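Local coordinates for protein 33 kDa chaperonin (Thermotoga maritima, PDB 1VQ0) that probably acts as a redox-regulated molecular chaperone that guards thermally unfolding and oxidatively damaged proteins against irreversible aggregation, at residues 91-96 with 237-242; 114-119 with 146-151; 243-248 with 273-278; 198-203 with 225-230. One frame throughout, in Å; residues are numbered along the deposited sequence.

Contact 1 joins strands 94-99 and 235-241 inside the large sheet, and the chain runs from it into contact 3, where four cysteines hold a zinc ion. These two touch, with centres about 17 Å apart: Arg96 of contact 1 makes a salt bridge to Asp244 of contact 3, and Tyr241 probably donates to the carbonyl oxygen of Trp277. Contact 2 joins two helix starts; contact 4 sets the side of helix 194-205 against the end of helix 219-227; both are nested within the chain loop that contact 1 closes, their centres about 25 Å apart. Contact 4 lies most remote from the metal, its centre about 43 Å from that of contact 3, across the chain's centre.

Contact 1 (91-96 with 237-242); sequences SEFTVR and AEIKYK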
# COMPACT_ATOMS: atom_id res chain seq x y z
N SER A 91 -15.15 -11.05 8.11
CA SER A 91 -15.46 -11.18 9.52
C SER A 91 -16.51 -12.30 9.80
O SER A 91 -16.56 -12.82 10.90
CB SER A 91 -15.90 -9.85 10.10
OG SER A 91 -16.93 -9.29 9.33
N GLU A 92 -17.29 -12.69 8.77
CA GLU A 92 -18.28 -13.78 8.87
C GLU A 92 -17.67 -15.15 8.57
O GLU A 92 -18.39 -16.11 8.28
CB GLU A 92 -19.49 -13.56 7.93
CG GLU A 92 -20.00 -12.14 7.78
CD GLU A 92 -19.26 -11.39 6.67
OE1 GLU A 92 -19.30 -11.87 5.50
OE2 GLU A 92 -18.63 -10.33 6.97
N PHE A 93 -16.34 -15.23 8.61
CA PHE A 93 -15.60 -16.48 8.50
C PHE A 93 -15.79 -17.15 7.13
O PHE A 93 -15.72 -18.39 7.00
CB PHE A 93 -15.98 -17.42 9.65
CG PHE A 93 -15.57 -16.91 11.01
CD1 PHE A 93 -14.26 -17.01 11.42
CD2 PHE A 93 -16.49 -16.30 11.85
CE1 PHE A 93 -13.87 -16.54 12.66
CE2 PHE A 93 -16.13 -15.83 13.12
CZ PHE A 93 -14.80 -15.95 13.52
N THR A 94 -16.03 -16.34 6.08
CA THR A 94 -16.06 -16.88 4.74
C THR A 94 -14.82 -16.48 3.93
O THR A 94 -14.09 -15.56 4.28
CB THR A 94 -17.36 -16.50 3.96
OG1 THR A 94 -17.32 -15.11 3.59
CG2 THR A 94 -18.61 -16.69 4.82
N VAL A 95 -14.59 -17.20 2.84
CA VAL A 95 -13.50 -16.89 1.94
C VAL A 95 -13.93 -17.00 0.46
O VAL A 95 -14.89 -17.64 0.12
CB VAL A 95 -12.24 -17.78 2.14
CG1 VAL A 95 -11.68 -17.60 3.50
CG2 VAL A 95 -12.53 -19.26 1.89
N ARG A 96 -13.15 -16.36 -0.38
CA ARG A 96 -13.23 -16.57 -1.80
C ARG A 96 -11.90 -16.13 -2.39
O ARG A 96 -11.12 -15.47 -1.73
CB ARG A 96 -14.40 -15.81 -2.41
CG ARG A 96 -14.37 -14.28 -2.15
CD ARG A 96 -15.49 -13.54 -2.87
NE ARG A 96 -15.38 -12.12 -2.70
CZ ARG A 96 -16.18 -11.21 -3.23
NH1 ARG A 96 -17.17 -11.56 -4.06
NH2 ARG A 96 -15.94 -9.92 -2.96
N ALA A 237 -14.96 -21.72 14.63
CA ALA A 237 -15.96 -21.27 13.68
C ALA A 237 -15.85 -22.09 12.39
O ALA A 237 -14.85 -22.69 12.09
CB ALA A 237 -15.77 -19.82 13.38
N GLU A 238 -16.90 -22.04 11.61
CA GLU A 238 -16.96 -22.73 10.32
C GLU A 238 -16.48 -21.79 9.23
O GLU A 238 -16.97 -20.67 9.11
CB GLU A 238 -18.39 -23.13 10.06
CG GLU A 238 -18.65 -24.14 8.98
CD GLU A 238 -20.13 -24.59 8.96
OE1 GLU A 238 -20.80 -24.54 10.03
OE2 GLU A 238 -20.61 -24.99 7.85
N ILE A 239 -15.51 -22.24 8.46
CA ILE A 239 -15.01 -21.45 7.28
C ILE A 239 -15.78 -21.94 6.07
O ILE A 239 -15.90 -23.16 5.89
CB ILE A 239 -13.48 -21.66 7.06
CG1 ILE A 239 -12.70 -21.25 8.33
CG2 ILE A 239 -12.96 -20.89 5.84
CD1 ILE A 239 -12.74 -19.77 8.65
N LYS A 240 -16.37 -21.02 5.30
CA LYS A 240 -17.13 -21.43 4.11
C LYS A 240 -16.67 -20.64 2.92
O LYS A 240 -16.38 -19.45 3.05
CB LYS A 240 -18.66 -21.18 4.24
CG LYS A 240 -19.35 -21.44 5.60
CD LYS A 240 -20.16 -22.71 5.66
CE LYS A 240 -21.68 -22.49 5.51
NZ LYS A 240 -22.49 -22.47 6.81
N TYR A 241 -16.61 -21.31 1.75
CA TYR A 241 -16.43 -20.59 0.51
C TYR A 241 -17.71 -19.79 0.28
O TYR A 241 -18.81 -20.35 0.31
CB TYR A 241 -16.12 -21.54 -0.67
CG TYR A 241 -15.42 -20.87 -1.81
CD1 TYR A 241 -16.12 -20.18 -2.76
CD2 TYR A 241 -14.04 -20.85 -1.86
CE1 TYR A 241 -15.47 -19.51 -3.77
CE2 TYR A 241 -13.37 -20.19 -2.85
CZ TYR A 241 -14.09 -19.53 -3.82
OH TYR A 241 -13.43 -18.86 -4.83
N LYS A 242 -17.59 -18.49 0.04
CA LYS A 242 -18.77 -17.71 -0.29
C LYS A 242 -18.45 -16.49 -1.13
O LYS A 242 -17.48 -15.81 -0.88
CB LYS A 242 -19.51 -17.30 0.99
CG LYS A 242 -21.01 -17.14 0.76
CD LYS A 242 -21.70 -16.48 1.94
CE LYS A 242 -23.02 -15.84 1.50
NZ LYS A 242 -24.02 -15.97 2.57
O HOH W 1 -19.02 -19.05 7.83
O HOH W 2 -15.89 -14.69 1.25
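Thr94 pairs with Lys240 and Val95 with Tyr241 as parallel beta bridges, the one parallel pairing in a large mixed sheet whose other neighbouring strands run antiparallel. Three backbone bonds form the ladder: Lys240 N to Phe93 O at 3.2 Å, Val95 N to Lys240 O at 2.9 Å, and Lys242 N to Val95 O, the straightest of them at 2.8 Å and 167°. At the start of the pairing the methyl of Ala237 sits over the centre of the Phe93 ring, its CB 3.6 Å from the centroid in a CH-pi contact, while Ile239 CD1 meets the ring at its edge. At the other end Tyr241 turns its CG anti to the backbone N (chi1 -157°), which lays one ring face against the neighbouring strand: Val95 O lies above it toward the rim, and Arg96 CA stands 4.0 Å from the ring centroid. An alanine at Tyr241, lacking ring and hydroxyl, would probably leave Trp277 O and Gly97 N without this partner and weaken the link between the strand and the zinc region. On the other sheet face Thr94 CB lies 3.8 Å from Lys242 CB. A water joins Thr94 OG1 (2.8 Å) to Lys242 O (2.9 Å), and Thr94 OG1 is further anchored by Thr90. Arg96 extends away to Gln88 and Asp244 and packs as a cation on Trp277, so the strand reaches the zinc region. Val95 and Tyr241 face helix 32-42, touching Val34, Ala38 and His42; strand 84-90 flanks the pair beside 94-99, and strand 13-19 lies beside 235-241.

Contact 2 (114-119 with 146-151); sequences FDVAGA and GEIAED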
# COMPACT_ATOMS: atom_id res chain seq x y z
N PHE A 114 5.12 -29.31 -5.20
CA PHE A 114 4.62 -28.28 -6.11
C PHE A 114 5.39 -26.95 -5.96
O PHE A 114 5.68 -26.48 -4.84
CB PHE A 114 3.10 -28.07 -6.01
CG PHE A 114 2.29 -29.25 -6.60
CD1 PHE A 114 2.20 -29.44 -7.99
CD2 PHE A 114 1.70 -30.19 -5.78
CE1 PHE A 114 1.51 -30.55 -8.54
CE2 PHE A 114 0.98 -31.28 -6.34
CZ PHE A 114 0.89 -31.46 -7.71
N ASP A 115 5.76 -26.39 -7.11
CA ASP A 115 6.64 -25.22 -7.18
C ASP A 115 5.86 -23.95 -7.09
O ASP A 115 5.72 -23.18 -8.05
CB ASP A 115 7.49 -25.25 -8.44
CG ASP A 115 8.57 -24.24 -8.43
OD1 ASP A 115 8.85 -23.65 -7.34
OD2 ASP A 115 9.20 -24.00 -9.47
N VAL A 116 5.33 -23.72 -5.89
CA VAL A 116 4.58 -22.49 -5.59
C VAL A 116 5.42 -21.24 -5.87
O VAL A 116 4.97 -20.33 -6.58
CB VAL A 116 4.05 -22.55 -4.15
CG1 VAL A 116 3.40 -21.24 -3.72
CG2 VAL A 116 3.07 -23.72 -4.03
N ALA A 117 6.67 -21.22 -5.38
CA ALA A 117 7.57 -20.08 -5.55
C ALA A 117 7.81 -19.82 -7.05
O ALA A 117 7.76 -18.69 -7.52
CB ALA A 117 8.90 -20.33 -4.80
N GLY A 118 8.04 -20.87 -7.80
CA GLY A 118 8.23 -20.77 -9.25
C GLY A 118 6.95 -20.28 -9.92
O GLY A 118 6.96 -19.48 -10.84
N ALA A 119 5.79 -20.76 -9.45
CA ALA A 119 4.54 -20.32 -10.09
C ALA A 119 4.38 -18.81 -9.94
O ALA A 119 3.90 -18.14 -10.82
CB ALA A 119 3.37 -21.03 -9.48
N GLY A 146 8.03 -16.40 -1.70
CA GLY A 146 7.03 -16.86 -2.70
C GLY A 146 6.32 -18.17 -2.38
O GLY A 146 5.61 -18.67 -3.22
N GLU A 147 6.53 -18.70 -1.16
CA GLU A 147 5.85 -19.84 -0.61
C GLU A 147 4.54 -19.45 0.07
O GLU A 147 3.85 -20.32 0.55
CB GLU A 147 6.72 -20.47 0.51
CG GLU A 147 8.09 -20.97 0.07
CD GLU A 147 8.01 -22.12 -0.89
OE1 GLU A 147 7.08 -22.93 -0.75
OE2 GLU A 147 8.86 -22.20 -1.79
N ILE A 148 4.28 -18.15 0.21
CA ILE A 148 3.04 -17.58 0.82
C ILE A 148 3.07 -17.47 2.36
O ILE A 148 2.88 -16.39 2.90
CB ILE A 148 1.72 -18.27 0.24
CG1 ILE A 148 1.73 -18.12 -1.29
CG2 ILE A 148 0.40 -17.56 0.76
CD1 ILE A 148 0.64 -18.82 -2.02
N ALA A 149 3.30 -18.58 3.08
CA ALA A 149 3.31 -18.55 4.54
C ALA A 149 4.25 -17.45 4.99
O ALA A 149 3.84 -16.48 5.66
CB ALA A 149 3.73 -19.93 5.17
N GLU A 150 5.49 -17.59 4.56
CA GLU A 150 6.56 -16.70 5.05
C GLU A 150 6.40 -15.25 4.59
O GLU A 150 6.80 -14.34 5.29
CB GLU A 150 7.94 -17.21 4.61
CG GLU A 150 9.05 -16.61 5.45
CD GLU A 150 10.44 -17.02 5.01
OE1 GLU A 150 10.52 -17.80 4.04
OE2 GLU A 150 11.42 -16.52 5.64
N ASP A 151 5.93 -15.10 3.35
CA ASP A 151 5.61 -13.81 2.79
C ASP A 151 4.57 -13.07 3.68
O ASP A 151 4.75 -11.91 3.97
CB ASP A 151 5.08 -13.96 1.41
CG ASP A 151 6.02 -14.70 0.48
OD1 ASP A 151 7.21 -14.32 0.33
OD2 ASP A 151 5.57 -15.65 -0.16
O HOH W 3 6.51 -25.58 -2.35
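Ala117 and Gly146 bring their backbones together, CA to CA 4.3 Å, where the beginning of helix 116-120 meets the turn leading into helix 149-160: a packing of two helix N-termini. Gly146 has a positive phi (82°), at which a CB would jam against the preceding carbonyl oxygen; it would also press on Ala117 CA, so glycine suits the spot twice over. Its carbonyl oxygen takes a CA-H...O contact from Ala117 CA at 3.4 Å. Each helix start is tied down within its own segment. Asp115, centre of an inverse gamma turn and N-cap of the first helix, accepts a weak capping bond from Gly118 N at its OD1. In the second, the carboxylate of Asp151 reaches back over the turn: OD1 receives Gly146 N on its syn lone pair at 3.0 Å, nearly straight at 177°, and OD2 receives Ile148 N at 2.8 Å.

Val116 is the main side chain crossing the contact. With CG1 anti to the backbone N (chi1 173°), that methyl is brought to Gly146 O (3.4 Å) and to the end of Ile148, whose CD1 it meets at 4.0 Å with the two side chains about perpendicular. Behind it lie Val50 and Arg54 of helix 46-62. Glu147 bends at chi2 so that its carboxylate folds back beside Ala117; OE1 forms a salt bridge with Arg54. The same OE1 takes a hydrogen bond from a water, 3.1 Å away, that also donates to Phe114 O at 2.8 Å.

Contact 3 (243-248 with 273-278); sequences CDCNRE and VVCKWC. With ZN (zinc ion), chain C.
Cys275, next after strand 271-274, extends SG anti to its backbone N (chi1 172°) and binds the zinc ion at 2.3 Å. Cys275 SG is 3.6 Å from Cys243 SG and 3.9 Å from Cys245 SG. Of these two, from 243-248, Cys243 SG binds the zinc at 2.3 Å and Cys245 SG at 2.4 Å. Lys276 points away, its NZ bonded to Tyr98 OH. Trp277 then brings its CB within 3.8 Å of Cys243 SG, the indole standing obliquely to that sulfur and touching Val86 and Gln88 of strand 84-90. Cys278 completes the site with SG at 2.4 Å from the zinc, and its CB packs on Cys243 CB. Second-shell N-H groups touch the sulfurs weakly: Cys245 N with Cys243 SG, and Cys278 N with Cys275 SG at 3.7 Å. The C-X-C pair and the C-X-X-C pair thus close a four-sulfur zinc site, as in other Hsp33 proteins. Zinc spans the two segments where direct side-chain packing is slight. Cys243 with Cys245 and Cys275 with Cys278 are the predicted redox-active disulfides, absent here; oxidation to them would probably release the metal and unfasten the segments.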
# COMPACT_ATOMS: atom_id res chain seq x y z
N CYS A 243 -19.32 -16.22 -2.10
CA CYS A 243 -19.29 -15.06 -2.96
C CYS A 243 -20.64 -14.29 -2.83
O CYS A 243 -21.59 -14.85 -2.38
CB CYS A 243 -19.07 -15.49 -4.40
SG CYS A 243 -18.60 -14.15 -5.47
N ASP A 244 -20.66 -13.01 -3.18
CA ASP A 244 -21.81 -12.15 -3.10
C ASP A 244 -22.30 -11.79 -4.51
O ASP A 244 -23.16 -10.94 -4.67
CB ASP A 244 -21.52 -10.85 -2.29
CG ASP A 244 -20.52 -9.92 -3.00
OD1 ASP A 244 -19.93 -10.35 -3.98
OD2 ASP A 244 -20.27 -8.75 -2.68
N CYS A 245 -21.74 -12.39 -5.55
CA CYS A 245 -22.30 -12.13 -6.87
C CYS A 245 -23.73 -12.70 -6.97
O CYS A 245 -24.14 -13.59 -6.23
CB CYS A 245 -21.43 -12.71 -7.96
SG CYS A 245 -21.47 -14.52 -8.06
N ASN A 246 -24.48 -12.10 -7.89
CA ASN A 246 -25.81 -12.52 -8.23
C ASN A 246 -26.12 -11.89 -9.59
O ASN A 246 -25.31 -11.14 -10.16
CB ASN A 246 -26.85 -12.12 -7.18
CG ASN A 246 -26.98 -10.62 -7.02
OD1 ASN A 246 -26.96 -9.86 -7.98
ND2 ASN A 246 -27.14 -10.18 -5.79
N ARG A 247 -27.28 -12.23 -10.12
CA ARG A 247 -27.63 -11.79 -11.48
C ARG A 247 -27.86 -10.30 -11.59
O ARG A 247 -27.53 -9.71 -12.60
CB ARG A 247 -28.89 -12.50 -11.97
CG ARG A 247 -29.12 -12.31 -13.44
CD ARG A 247 -30.13 -13.25 -13.97
NE ARG A 247 -30.33 -13.10 -15.39
CZ ARG A 247 -29.65 -13.73 -16.32
NH1 ARG A 247 -29.97 -13.52 -17.59
NH2 ARG A 247 -28.67 -14.58 -16.00
N GLU A 248 -28.44 -9.70 -10.56
CA GLU A 248 -28.60 -8.25 -10.56
C GLU A 248 -27.23 -7.55 -10.74
O GLU A 248 -27.11 -6.60 -11.50
CB GLU A 248 -29.30 -7.80 -9.29
CG GLU A 248 -29.77 -6.33 -9.30
CD GLU A 248 -30.28 -5.87 -7.94
OE1 GLU A 248 -29.84 -6.46 -6.92
OE2 GLU A 248 -31.12 -4.94 -7.89
N VAL A 273 -21.29 -12.78 -18.49
CA VAL A 273 -20.50 -12.29 -17.39
C VAL A 273 -20.13 -13.49 -16.51
O VAL A 273 -20.97 -14.26 -16.10
CB VAL A 273 -21.27 -11.24 -16.54
CG1 VAL A 273 -20.36 -10.59 -15.47
CG2 VAL A 273 -21.84 -10.15 -17.42
N VAL A 274 -18.84 -13.64 -16.24
CA VAL A 274 -18.31 -14.69 -15.40
C VAL A 274 -17.70 -13.99 -14.18
O VAL A 274 -16.85 -13.15 -14.31
CB VAL A 274 -17.23 -15.50 -16.12
CG1 VAL A 274 -16.63 -16.54 -15.20
CG2 VAL A 274 -17.76 -16.13 -17.39
N CYS A 275 -18.18 -14.33 -12.99
CA CYS A 275 -17.65 -13.81 -11.74
C CYS A 275 -16.26 -14.40 -11.53
O CYS A 275 -16.04 -15.62 -11.57
CB CYS A 275 -18.55 -14.21 -10.58
SG CYS A 275 -17.81 -13.79 -9.01
N LYS A 276 -15.29 -13.51 -11.34
CA LYS A 276 -13.89 -13.93 -11.23
C LYS A 276 -13.66 -14.66 -9.90
O LYS A 276 -12.73 -15.44 -9.79
CB LYS A 276 -12.95 -12.72 -11.38
CG LYS A 276 -12.98 -11.74 -10.17
CD LYS A 276 -12.18 -10.44 -10.41
CE LYS A 276 -12.32 -9.53 -9.17
NZ LYS A 276 -11.17 -8.58 -8.96
N TRP A 277 -14.48 -14.37 -8.90
CA TRP A 277 -14.29 -14.98 -7.57
C TRP A 277 -14.77 -16.43 -7.42
O TRP A 277 -14.17 -17.25 -6.70
CB TRP A 277 -14.92 -14.15 -6.49
CG TRP A 277 -14.38 -12.76 -6.26
CD1 TRP A 277 -14.95 -11.62 -6.68
CD2 TRP A 277 -13.21 -12.36 -5.50
NE1 TRP A 277 -14.22 -10.54 -6.29
CE2 TRP A 277 -13.17 -10.95 -5.52
CE3 TRP A 277 -12.20 -13.03 -4.81
CZ2 TRP A 277 -12.17 -10.20 -4.88
CZ3 TRP A 277 -11.22 -12.30 -4.16
CH2 TRP A 277 -11.18 -10.89 -4.22
N CYS A 278 -15.87 -16.76 -8.09
CA CYS A 278 -16.44 -18.09 -7.95
C CYS A 278 -16.72 -18.77 -9.31
O CYS A 278 -17.19 -19.91 -9.35
CB CYS A 278 -17.71 -18.03 -7.09
SG CYS A 278 -19.08 -17.30 -7.98
ZN ZN C . -19.20 -14.93 -7.58

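Contact 4 (198-203 with 225-230); sequences EMIEKN and RIFGEK
Asn203 sets its CG anti to the carbonyl carbon (chi1 -70°), and this swings the amide from helix 194-205 onto the last turn of helix 219-227. There ND2 donates to Ile226 O at 2.9 Å, with 160° at the hydrogen. The acceptor lies in the plane of the Asn203 amide, but the donor stands well above the carbonyl plane of Ile226, 64° out of it. Asn203 CB comes within 3.2 Å of Ile226 O. Met199, one helical turn earlier, bends at chi2 and chi3 so that its methyl CE hooks over to Phe227 O (3.2 Å). Its sulfur leaves little room beside Gly228, which leaves the helix with positive phi; a CB there would come tight against Met199 SD. Ile200 packs on the side of the sheet: its CD1 meets Phe227 CE1 obliquely at 4.1 Å and its CG2 lies 4.4 Å from Ile226 CG2. Exchanging Asn203 for an alanine would probably leave Ile226 O without this donor and the two helices without their side-chain hydrogen bond here. Ile200, Ile226 and Phe227 all rest on Val185 of strand 176-187, and Ile200 also touches Phe20. This is helix-helix packing at a helix C-terminus: an asparagine of one helix bonds a carbonyl of the other's last turn, a glycine of positive phi ends that helix, and an apolar seam toward strand 176-187 seats both on the large sheet.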
# COMPACT_ATOMS: atom_id res chain seq x y z
N GLU A 198 11.40 -17.60 22.45
CA GLU A 198 12.41 -18.60 22.01
C GLU A 198 11.86 -20.02 21.92
O GLU A 198 12.17 -20.74 20.98
CB GLU A 198 13.64 -18.56 22.92
CG GLU A 198 14.76 -17.70 22.35
CD GLU A 198 15.74 -17.15 23.39
OE1 GLU A 198 16.03 -17.83 24.42
OE2 GLU A 198 16.22 -16.03 23.14
N MET A 199 11.08 -20.40 22.93
CA MET A 199 10.46 -21.72 23.02
C MET A 199 9.40 -21.94 21.94
O MET A 199 9.36 -23.00 21.31
CB MET A 199 9.82 -21.88 24.39
CG MET A 199 9.14 -23.21 24.63
SD MET A 199 7.69 -23.01 25.63
CE MET A 199 6.67 -22.18 24.50
N ILE A 200 8.53 -20.95 21.76
CA ILE A 200 7.56 -20.93 20.66
C ILE A 200 8.26 -21.12 19.31
O ILE A 200 7.93 -22.02 18.56
CB ILE A 200 6.75 -19.61 20.69
CG1 ILE A 200 5.82 -19.58 21.90
CG2 ILE A 200 5.92 -19.47 19.44
CD1 ILE A 200 5.09 -18.25 22.04
N GLU A 201 9.22 -20.24 19.01
CA GLU A 201 10.05 -20.33 17.82
C GLU A 201 10.61 -21.74 17.62
O GLU A 201 10.47 -22.32 16.56
CB GLU A 201 11.24 -19.36 17.92
CG GLU A 201 11.05 -17.99 17.28
CD GLU A 201 12.20 -17.00 17.62
OE1 GLU A 201 13.26 -17.40 18.19
OE2 GLU A 201 12.02 -15.79 17.32
N LYS A 202 11.25 -22.27 18.66
CA LYS A 202 11.89 -23.59 18.61
C LYS A 202 10.90 -24.72 18.35
O LYS A 202 11.16 -25.60 17.53
CB LYS A 202 12.67 -23.88 19.90
CG LYS A 202 13.56 -25.15 19.79
CD LYS A 202 14.41 -25.41 21.01
CE LYS A 202 15.25 -26.69 20.84
NZ LYS A 202 16.25 -26.95 21.96
N ASN A 203 9.78 -24.68 19.08
CA ASN A 203 8.69 -25.63 18.94
C ASN A 203 8.07 -25.63 17.53
O ASN A 203 7.83 -26.70 16.95
CB ASN A 203 7.60 -25.38 20.01
CG ASN A 203 8.07 -25.75 21.43
OD1 ASN A 203 9.13 -26.33 21.59
ND2 ASN A 203 7.27 -25.40 22.45
N ARG A 225 1.90 -28.87 21.30
CA ARG A 225 3.27 -28.91 20.80
C ARG A 225 3.91 -27.54 20.58
O ARG A 225 5.05 -27.34 21.00
CB ARG A 225 3.32 -29.69 19.50
CG ARG A 225 2.89 -31.14 19.63
CD ARG A 225 3.77 -32.08 18.91
NE ARG A 225 3.03 -32.91 17.97
CZ ARG A 225 3.57 -33.44 16.88
NH1 ARG A 225 4.86 -33.23 16.58
NH2 ARG A 225 2.83 -34.19 16.07
N ILE A 226 3.20 -26.60 19.94
CA ILE A 226 3.72 -25.22 19.84
C ILE A 226 4.03 -24.52 21.20
O ILE A 226 5.09 -23.90 21.36
CB ILE A 226 2.77 -24.34 19.01
CG1 ILE A 226 2.78 -24.79 17.53
CG2 ILE A 226 3.21 -22.88 19.09
CD1 ILE A 226 1.63 -24.30 16.69
N PHE A 227 3.10 -24.59 22.15
CA PHE A 227 3.18 -23.74 23.33
C PHE A 227 3.85 -24.39 24.49
O PHE A 227 4.03 -23.75 25.53
CB PHE A 227 1.79 -23.24 23.71
CG PHE A 227 1.27 -22.25 22.75
CD1 PHE A 227 1.82 -20.97 22.73
CD2 PHE A 227 0.33 -22.61 21.79
CE1 PHE A 227 1.39 -20.05 21.80
CE2 PHE A 227 -0.12 -21.69 20.88
CZ PHE A 227 0.41 -20.41 20.87
N GLY A 228 4.20 -25.67 24.34
CA GLY A 228 4.90 -26.44 25.41
C GLY A 228 3.99 -26.96 26.50
O GLY A 228 4.40 -27.79 27.24
N GLU A 229 2.76 -26.46 26.56
CA GLU A 229 1.68 -26.91 27.42
C GLU A 229 0.38 -26.89 26.59
O GLU A 229 0.34 -26.30 25.52
CB GLU A 229 1.55 -25.97 28.61
CG GLU A 229 1.04 -24.58 28.25
CD GLU A 229 1.65 -23.47 29.07
OE1 GLU A 229 2.81 -23.09 28.77
OE2 GLU A 229 0.96 -22.98 29.98
N LYS A 230 -0.68 -27.51 27.09
CA LYS A 230 -2.00 -27.42 26.48
C LYS A 230 -2.53 -25.98 26.50
O LYS A 230 -2.25 -25.20 27.39
CB LYS A 230 -3.02 -28.35 27.16
CG LYS A 230 -2.97 -29.80 26.65
CD LYS A 230 -3.69 -30.77 27.60
CE LYS A 230 -3.33 -32.26 27.33
NZ LYS A 230 -3.51 -33.04 28.59